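Local coordinates for Sensory/regulatory protein rpfC (Xanthomonas campestris pv. campestris, PDB 3M6M) that probably acts as the phosphoryl-accepting, magnesium-binding response regulator receiver domain of a sensory and regulatory protein of the histidine kinase class, at residues D[18-23]-D[62-67]; D[56-61]-D[87-92]; D[93-98]-D[114-119]. One frame throughout, in Å; residues are numbered along the deposited sequence.

Contact 1 (D[18-23]-D[62-67]); sequences LVADDH and VIVDLH. With MG (magnesium ion), chain T.
The carboxylates of Asp21 and Asp65 lie stacked, their planes 5° apart. Asp21 OD2 sits over the Asp65 group, 3.3 Å from Asp65 CG. Asp22 meets Asp65 differently: those two carboxylates are nearly coplanar, with Asp22 OD1 2.9 Å from Asp65 OD2. A magnesium ion joins this pair. Asp22 OD1 binds the ion at 2.5 Å. Asp65 OD2 and the backbone oxygen His67 O both bind it at 2.3 Å. The Asp65 carboxylate stands anti to its own backbone N (chi1 177°), which carries OD2 to the metal. Asp21 OD1 accepts from the backbone N of His23 with its anti lone pair, and also from Asn26 ND2. The first bond makes an Asx turn spanning Asp22. Behind the site, the strand parts 18-20 and 62-65 run parallel, their axes 3° apart. Ile63 N gives to Leu18 O, Ala20 N to Ile63 O, and Asp65 N to Ala20 O at 2.8 Å. The acidic cluster is that of a CheY-like receiver domain, where the aspartate at the position of Asp65 usually takes the phosphoryl group. Lys119 forms salt bridges with Asp21 and Asp65. With the magnesium ion, it probably offsets the carboxylates' repulsion.

Contact 2 (D[56-61]-D[87-92]); sequences EEDYDA and GMRYTP
Arg89 reaches across to Asp58, and its side chain can be followed outward. CB points toward the 56-61 segment, and CG stands anti to the backbone N (chi1 173°). The chain bends at chi2, and Arg89 CD comes 3.4 Å from Asp58 OD2. Arg89 NE lies 4.1 Å from Asp58 CB. Arg89 CZ is also nearest Asp58 CB, at 3.9 Å. At the guanidinium, Asp58 CB sits over one face, 3.6 Å above the plane and offset toward the rim. Arg89 NH1 is 3.5 Å from Asp58 CG. The salt bridge from Arg89 NH1 to Asp58 OD1 is long, at 3.8 Å. The oxygen lies well out of the guanidinium plane, and no N-H points at it. Any attraction is probably weak and of charge alone. The two segments are loops of the alternating beta-alpha fold of receiver domains. Segment 56-61 leads from helix 47-56 into strand 61-65. Segment 87-92 follows helix 73-85 and leads into strand 93-97. Further in, Thr91 OG1 gives a weak hydrogen bond to Tyr59 O, 3.5 Å away. Pro92 CD packs on Asp60 O. The Asp60 carboxylate turns to a different partner, the backbone N of Arg16. At the start of the strands, Ala61 CA makes a CA-H...O contact with Pro92 O.

Contact 3 (D[93-98]-D[114-119]); sequences VVVLSA and RAFLAK
Val95 uses both its backbone polar groups on the 114-119 segment. Its N gives to Ala115 O at 2.9 Å, and its O accepts from Leu117 N at 3.0 Å. Val95 N is tilted 22° from the Ala115 carbonyl plane. Arg114 N gives to Val93 O at one end of the ladder. At the other end Lys119 N gives to Ser97 O, coming from above the carbonyl plane. Leu117 O takes a CA-H...O contact from Leu96 CA. Val94 bonds to Val62 and Val64, and Leu96 to Val64 and to Leu66 just beyond strand 61-65. Ser97 OG is 3.2 Å from Phe116 CZ, but its hydrogen bond is with Asp99 O. The Phe116 ring reaches along Val95 to Ser97 because CG is anti to the backbone N (chi1 -163°). On the other sheet face, Leu96 CD2 packs on Leu117 CB at 3.7 Å, and Val94 CG2 meets Ala115 CB. The Lys119 chain lies along the Ser97 backbone and Leu96 CB, its CD 3.5 Å from Ser97 N, then bends at chi3 toward Asp21 and Asp65. Strands 93-97 and 115-118 are parallel and joined through helix 102-110, a beta-alpha-beta unit. The lysine just beyond the last strand is a hallmark of the CheY-like receiver site.

How the contacts relate
Contacts 1 and 3 lie in one parallel sheet, in which strand 61-65 lies between 16-20 and 93-97. Contact 2 joins the loops that feed strands 61-65 and 93-97. Contacts 1 and 3 have centres 9 Å apart and are joined by probable backbone hydrogen bonds, Leu96 N to Val64 O and Leu66 N to Leu96 O, each 2.7 Å. Contact 3 also supplies a side chain, Lys119, about 5 Å from the magnesium ion bound in contact 1. Contact 2 lies 16 Å from contact 1 between centres, far from the metal end. Val62 N and Pro92 O, 2.8 Å apart, are probably hydrogen-bonded and join these two. Contact 2 meets contact 3 at Tyr90 and Pro92, which pack against Arg114.

Contact 1 (D[18-23]-D[62-67])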
# COMPACT_ATOMS: atom_id res chain seq x y z
N LEU D 18 11.42 -25.55 35.14
CA LEU D 18 9.99 -25.38 35.39
C LEU D 18 9.19 -26.12 34.32
O LEU D 18 9.39 -25.90 33.13
CB LEU D 18 9.63 -23.89 35.43
CG LEU D 18 8.22 -23.46 35.84
CD1 LEU D 18 7.79 -24.07 37.18
CD2 LEU D 18 8.14 -21.95 35.90
N VAL D 19 8.31 -27.00 34.77
CA VAL D 19 7.56 -27.87 33.87
C VAL D 19 6.05 -27.68 34.04
O VAL D 19 5.55 -27.63 35.17
CB VAL D 19 7.93 -29.37 34.09
CG1 VAL D 19 7.16 -30.26 33.13
CG2 VAL D 19 9.43 -29.59 33.92
N ALA D 20 5.34 -27.56 32.92
CA ALA D 20 3.89 -27.45 32.93
C ALA D 20 3.22 -28.50 32.04
O ALA D 20 3.50 -28.58 30.84
CB ALA D 20 3.45 -26.05 32.54
N ASP D 21 2.35 -29.30 32.64
CA ASP D 21 1.51 -30.26 31.93
C ASP D 21 0.26 -30.54 32.76
O ASP D 21 0.35 -30.69 33.98
CB ASP D 21 2.27 -31.56 31.66
CG ASP D 21 1.57 -32.44 30.64
OD1 ASP D 21 0.45 -32.92 30.92
OD2 ASP D 21 2.15 -32.67 29.56
N ASP D 22 -0.89 -30.61 32.09
CA ASP D 22 -2.17 -30.78 32.79
C ASP D 22 -2.42 -32.20 33.31
O ASP D 22 -3.29 -32.40 34.17
CB ASP D 22 -3.34 -30.29 31.92
CG ASP D 22 -3.40 -30.97 30.56
OD1 ASP D 22 -2.40 -30.92 29.81
OD2 ASP D 22 -4.46 -31.54 30.23
N HIS D 23 -1.66 -33.17 32.81
CA HIS D 23 -1.78 -34.55 33.26
C HIS D 23 -0.68 -34.93 34.26
O HIS D 23 0.49 -34.60 34.06
CB HIS D 23 -1.80 -35.52 32.08
CG HIS D 23 -3.09 -35.51 31.32
ND1 HIS D 23 -3.27 -34.77 30.17
CD2 HIS D 23 -4.27 -36.12 31.55
CE1 HIS D 23 -4.50 -34.94 29.72
NE2 HIS D 23 -5.13 -35.76 30.55
N VAL D 62 12.04 -23.31 30.70
CA VAL D 62 10.66 -23.73 30.93
C VAL D 62 10.23 -24.76 29.88
O VAL D 62 10.36 -24.53 28.68
CB VAL D 62 9.67 -22.53 30.91
CG1 VAL D 62 8.23 -23.00 31.09
CG2 VAL D 62 10.03 -21.50 31.98
N ILE D 63 9.75 -25.91 30.36
CA ILE D 63 9.18 -26.93 29.48
C ILE D 63 7.66 -26.91 29.62
O ILE D 63 7.12 -27.21 30.69
CB ILE D 63 9.70 -28.35 29.81
CG1 ILE D 63 11.24 -28.37 29.85
CG2 ILE D 63 9.17 -29.36 28.79
CD1 ILE D 63 11.84 -29.66 30.38
N VAL D 64 6.98 -26.55 28.53
CA VAL D 64 5.52 -26.40 28.54
C VAL D 64 4.82 -27.41 27.62
O VAL D 64 5.29 -27.69 26.52
CB VAL D 64 5.09 -24.94 28.22
CG1 VAL D 64 5.31 -24.60 26.74
CG2 VAL D 64 3.64 -24.70 28.62
N ASP D 65 3.70 -27.95 28.10
CA ASP D 65 2.83 -28.78 27.29
C ASP D 65 1.98 -27.87 26.41
O ASP D 65 1.41 -26.89 26.90
CB ASP D 65 1.94 -29.65 28.18
CG ASP D 65 0.95 -30.50 27.40
OD1 ASP D 65 1.28 -30.97 26.28
OD2 ASP D 65 -0.17 -30.72 27.91
N LEU D 66 1.91 -28.18 25.12
CA LEU D 66 1.17 -27.36 24.18
C LEU D 66 -0.33 -27.33 24.48
O LEU D 66 -0.92 -26.26 24.56
CB LEU D 66 1.42 -27.78 22.73
CG LEU D 66 0.72 -27.01 21.60
CD1 LEU D 66 1.01 -25.51 21.64
CD2 LEU D 66 1.08 -27.59 20.25
N HIS D 67 -0.93 -28.51 24.64
CA HIS D 67 -2.37 -28.59 24.83
C HIS D 67 -2.79 -28.79 26.28
O HIS D 67 -2.69 -29.88 26.84
CB HIS D 67 -3.00 -29.62 23.89
CG HIS D 67 -2.92 -29.23 22.45
ND1 HIS D 67 -2.07 -29.84 21.56
CD2 HIS D 67 -3.58 -28.27 21.75
CE1 HIS D 67 -2.21 -29.28 20.37
NE2 HIS D 67 -3.11 -28.32 20.46
MG MG T . -2.11 -31.99 27.53

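Contact 2 (D[56-61]-D[87-92])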
# COMPACT_ATOMS: atom_id res chain seq x y z
N GLU D 56 7.78 -15.32 40.89
CA GLU D 56 8.23 -15.56 42.26
C GLU D 56 9.70 -15.98 42.29
O GLU D 56 10.46 -15.55 43.17
CB GLU D 56 7.34 -16.61 42.94
CG GLU D 56 7.26 -16.47 44.46
CD GLU D 56 8.28 -17.32 45.20
OE1 GLU D 56 8.16 -18.57 45.18
OE2 GLU D 56 9.21 -16.75 45.82
N GLU D 57 10.09 -16.83 41.34
CA GLU D 57 11.47 -17.30 41.23
C GLU D 57 11.96 -17.29 39.78
O GLU D 57 11.15 -17.27 38.85
CB GLU D 57 11.62 -18.71 41.82
CG GLU D 57 11.68 -18.77 43.35
CD GLU D 57 12.90 -18.05 43.92
OE1 GLU D 57 12.73 -17.26 44.88
OE2 GLU D 57 14.02 -18.27 43.42
N ASP D 58 13.27 -17.31 39.60
CA ASP D 58 13.88 -17.33 38.27
C ASP D 58 14.30 -18.75 37.88
O ASP D 58 14.82 -19.50 38.70
CB ASP D 58 15.08 -16.37 38.21
CG ASP D 58 14.68 -14.92 38.45
OD1 ASP D 58 15.20 -14.32 39.41
OD2 ASP D 58 13.84 -14.39 37.69
N TYR D 59 14.07 -19.09 36.61
CA TYR D 59 14.36 -20.43 36.10
C TYR D 59 15.24 -20.39 34.86
O TYR D 59 15.20 -19.42 34.09
CB TYR D 59 13.06 -21.19 35.81
CG TYR D 59 12.20 -21.42 37.03
CD1 TYR D 59 12.36 -22.55 37.83
CD2 TYR D 59 11.22 -20.49 37.40
CE1 TYR D 59 11.58 -22.76 38.96
CE2 TYR D 59 10.43 -20.69 38.53
CZ TYR D 59 10.61 -21.82 39.30
OH TYR D 59 9.83 -22.02 40.42
N ASP D 60 16.04 -21.43 34.67
CA ASP D 60 16.96 -21.51 33.53
C ASP D 60 16.25 -21.85 32.22
O ASP D 60 16.66 -21.39 31.16
CB ASP D 60 18.09 -22.51 33.81
CG ASP D 60 19.10 -21.99 34.82
OD1 ASP D 60 19.49 -20.80 34.73
OD2 ASP D 60 19.50 -22.76 35.71
N ALA D 61 15.19 -22.64 32.32
CA ALA D 61 14.40 -23.05 31.16
C ALA D 61 13.02 -23.52 31.57
O ALA D 61 12.84 -24.07 32.66
CB ALA D 61 15.12 -24.15 30.37
N GLY D 87 9.94 -5.68 30.62
CA GLY D 87 10.93 -5.61 31.69
C GLY D 87 11.26 -6.93 32.37
O GLY D 87 12.21 -7.01 33.15
N MET D 88 10.47 -7.96 32.09
CA MET D 88 10.68 -9.28 32.67
C MET D 88 11.95 -9.93 32.13
O MET D 88 12.29 -9.79 30.95
CB MET D 88 9.47 -10.19 32.41
CG MET D 88 9.45 -11.47 33.22
SD MET D 88 8.28 -12.68 32.57
CE MET D 88 8.35 -13.93 33.85
N ARG D 89 12.66 -10.63 33.02
CA ARG D 89 13.85 -11.41 32.67
C ARG D 89 13.52 -12.44 31.59
O ARG D 89 12.50 -13.12 31.66
CB ARG D 89 14.38 -12.11 33.93
CG ARG D 89 15.51 -13.10 33.70
CD ARG D 89 15.34 -14.32 34.60
NE ARG D 89 16.52 -15.20 34.59
CZ ARG D 89 17.51 -15.13 35.47
NH1 ARG D 89 17.50 -14.22 36.44
NH2 ARG D 89 18.53 -15.97 35.39
N TYR D 90 14.39 -12.53 30.58
CA TYR D 90 14.24 -13.54 29.54
C TYR D 90 14.57 -14.93 30.07
O TYR D 90 15.55 -15.13 30.79
CB TYR D 90 15.12 -13.23 28.32
CG TYR D 90 15.01 -14.29 27.23
CD1 TYR D 90 13.97 -14.26 26.31
CD2 TYR D 90 15.94 -15.33 27.15
CE1 TYR D 90 13.86 -15.23 25.32
CE2 TYR D 90 15.84 -16.31 26.16
CZ TYR D 90 14.80 -16.25 25.25
OH TYR D 90 14.69 -17.21 24.27
N THR D 91 13.74 -15.90 29.70
CA THR D 91 13.99 -17.31 30.00
C THR D 91 13.46 -18.22 28.88
O THR D 91 12.31 -18.07 28.45
CB THR D 91 13.49 -17.73 31.42
OG1 THR D 91 13.06 -19.10 31.40
CG2 THR D 91 12.34 -16.85 31.88
N PRO D 92 14.31 -19.15 28.39
CA PRO D 92 14.02 -20.04 27.27
C PRO D 92 12.81 -20.95 27.53
O PRO D 92 12.64 -21.45 28.64
CB PRO D 92 15.29 -20.90 27.16
CG PRO D 92 16.35 -20.07 27.77
CD PRO D 92 15.69 -19.34 28.89

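Contact 3 (D[93-98]-D[114-119])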
# COMPACT_ATOMS: atom_id res chain seq x y z
N VAL D 93 12.00 -21.14 26.49
CA VAL D 93 10.82 -22.00 26.58
C VAL D 93 10.84 -23.07 25.49
O VAL D 93 10.96 -22.75 24.31
CB VAL D 93 9.50 -21.19 26.48
CG1 VAL D 93 8.29 -22.11 26.63
CG2 VAL D 93 9.45 -20.08 27.53
N VAL D 94 10.73 -24.32 25.91
CA VAL D 94 10.60 -25.45 25.00
C VAL D 94 9.20 -26.07 25.11
O VAL D 94 8.70 -26.30 26.22
CB VAL D 94 11.73 -26.51 25.20
CG1 VAL D 94 12.00 -26.74 26.68
CG2 VAL D 94 11.40 -27.83 24.50
N VAL D 95 8.59 -26.34 23.97
CA VAL D 95 7.22 -26.86 23.92
C VAL D 95 7.20 -28.37 23.69
O VAL D 95 8.01 -28.91 22.93
CB VAL D 95 6.38 -26.13 22.83
CG1 VAL D 95 4.90 -26.48 22.96
CG2 VAL D 95 6.55 -24.62 22.93
N LEU D 96 6.27 -29.05 24.37
CA LEU D 96 6.04 -30.48 24.20
C LEU D 96 4.59 -30.75 23.82
O LEU D 96 3.67 -30.17 24.40
CB LEU D 96 6.36 -31.24 25.49
CG LEU D 96 7.79 -31.49 25.95
CD1 LEU D 96 7.77 -32.35 27.20
CD2 LEU D 96 8.63 -32.16 24.87
N SER D 97 4.39 -31.65 22.85
CA SER D 97 3.06 -32.14 22.50
C SER D 97 3.10 -33.42 21.67
O SER D 97 4.12 -33.76 21.08
CB SER D 97 2.25 -31.06 21.76
OG SER D 97 2.92 -30.62 20.59
N ALA D 98 1.97 -34.12 21.64
CA ALA D 98 1.76 -35.24 20.72
C ALA D 98 1.36 -34.69 19.35
O ALA D 98 1.37 -35.41 18.35
CB ALA D 98 0.70 -36.18 21.26
N ARG D 114 11.84 -21.65 21.65
CA ARG D 114 13.21 -21.99 21.27
C ARG D 114 13.36 -23.42 20.74
O ARG D 114 14.24 -23.68 19.92
CB ARG D 114 14.17 -21.75 22.43
CG ARG D 114 14.51 -20.28 22.64
CD ARG D 114 15.74 -20.12 23.52
NE ARG D 114 16.97 -20.46 22.82
CZ ARG D 114 17.81 -19.57 22.28
NH1 ARG D 114 17.55 -18.27 22.35
NH2 ARG D 114 18.91 -19.99 21.66
N ALA D 115 12.51 -24.32 21.21
CA ALA D 115 12.53 -25.72 20.79
C ALA D 115 11.14 -26.35 20.82
O ALA D 115 10.31 -26.00 21.66
CB ALA D 115 13.50 -26.53 21.64
N PHE D 116 10.91 -27.27 19.90
CA PHE D 116 9.66 -28.02 19.82
C PHE D 116 9.98 -29.50 19.72
O PHE D 116 10.48 -29.97 18.69
CB PHE D 116 8.83 -27.56 18.62
CG PHE D 116 7.38 -27.95 18.68
CD1 PHE D 116 6.41 -27.00 18.96
CD2 PHE D 116 6.98 -29.27 18.45
CE1 PHE D 116 5.06 -27.35 19.02
CE2 PHE D 116 5.64 -29.63 18.51
CZ PHE D 116 4.68 -28.67 18.79
N LEU D 117 9.70 -30.24 20.79
CA LEU D 117 10.01 -31.67 20.84
C LEU D 117 8.76 -32.53 20.98
O LEU D 117 7.79 -32.13 21.62
CB LEU D 117 10.99 -31.96 21.97
CG LEU D 117 12.42 -31.45 21.79
CD1 LEU D 117 13.09 -31.25 23.14
CD2 LEU D 117 13.25 -32.38 20.91
N ALA D 118 8.80 -33.71 20.36
CA ALA D 118 7.66 -34.61 20.31
C ALA D 118 7.43 -35.34 21.63
O ALA D 118 8.37 -35.65 22.36
CB ALA D 118 7.81 -35.60 19.17
N LYS D 119 6.16 -35.59 21.93
CA LYS D 119 5.75 -36.43 23.05
C LYS D 119 5.28 -37.80 22.51
O LYS D 119 4.62 -37.85 21.47
CB LYS D 119 4.63 -35.75 23.83
CG LYS D 119 5.11 -34.76 24.88
CD LYS D 119 3.95 -33.96 25.47
CE LYS D 119 3.23 -34.69 26.59
NZ LYS D 119 2.06 -33.91 27.08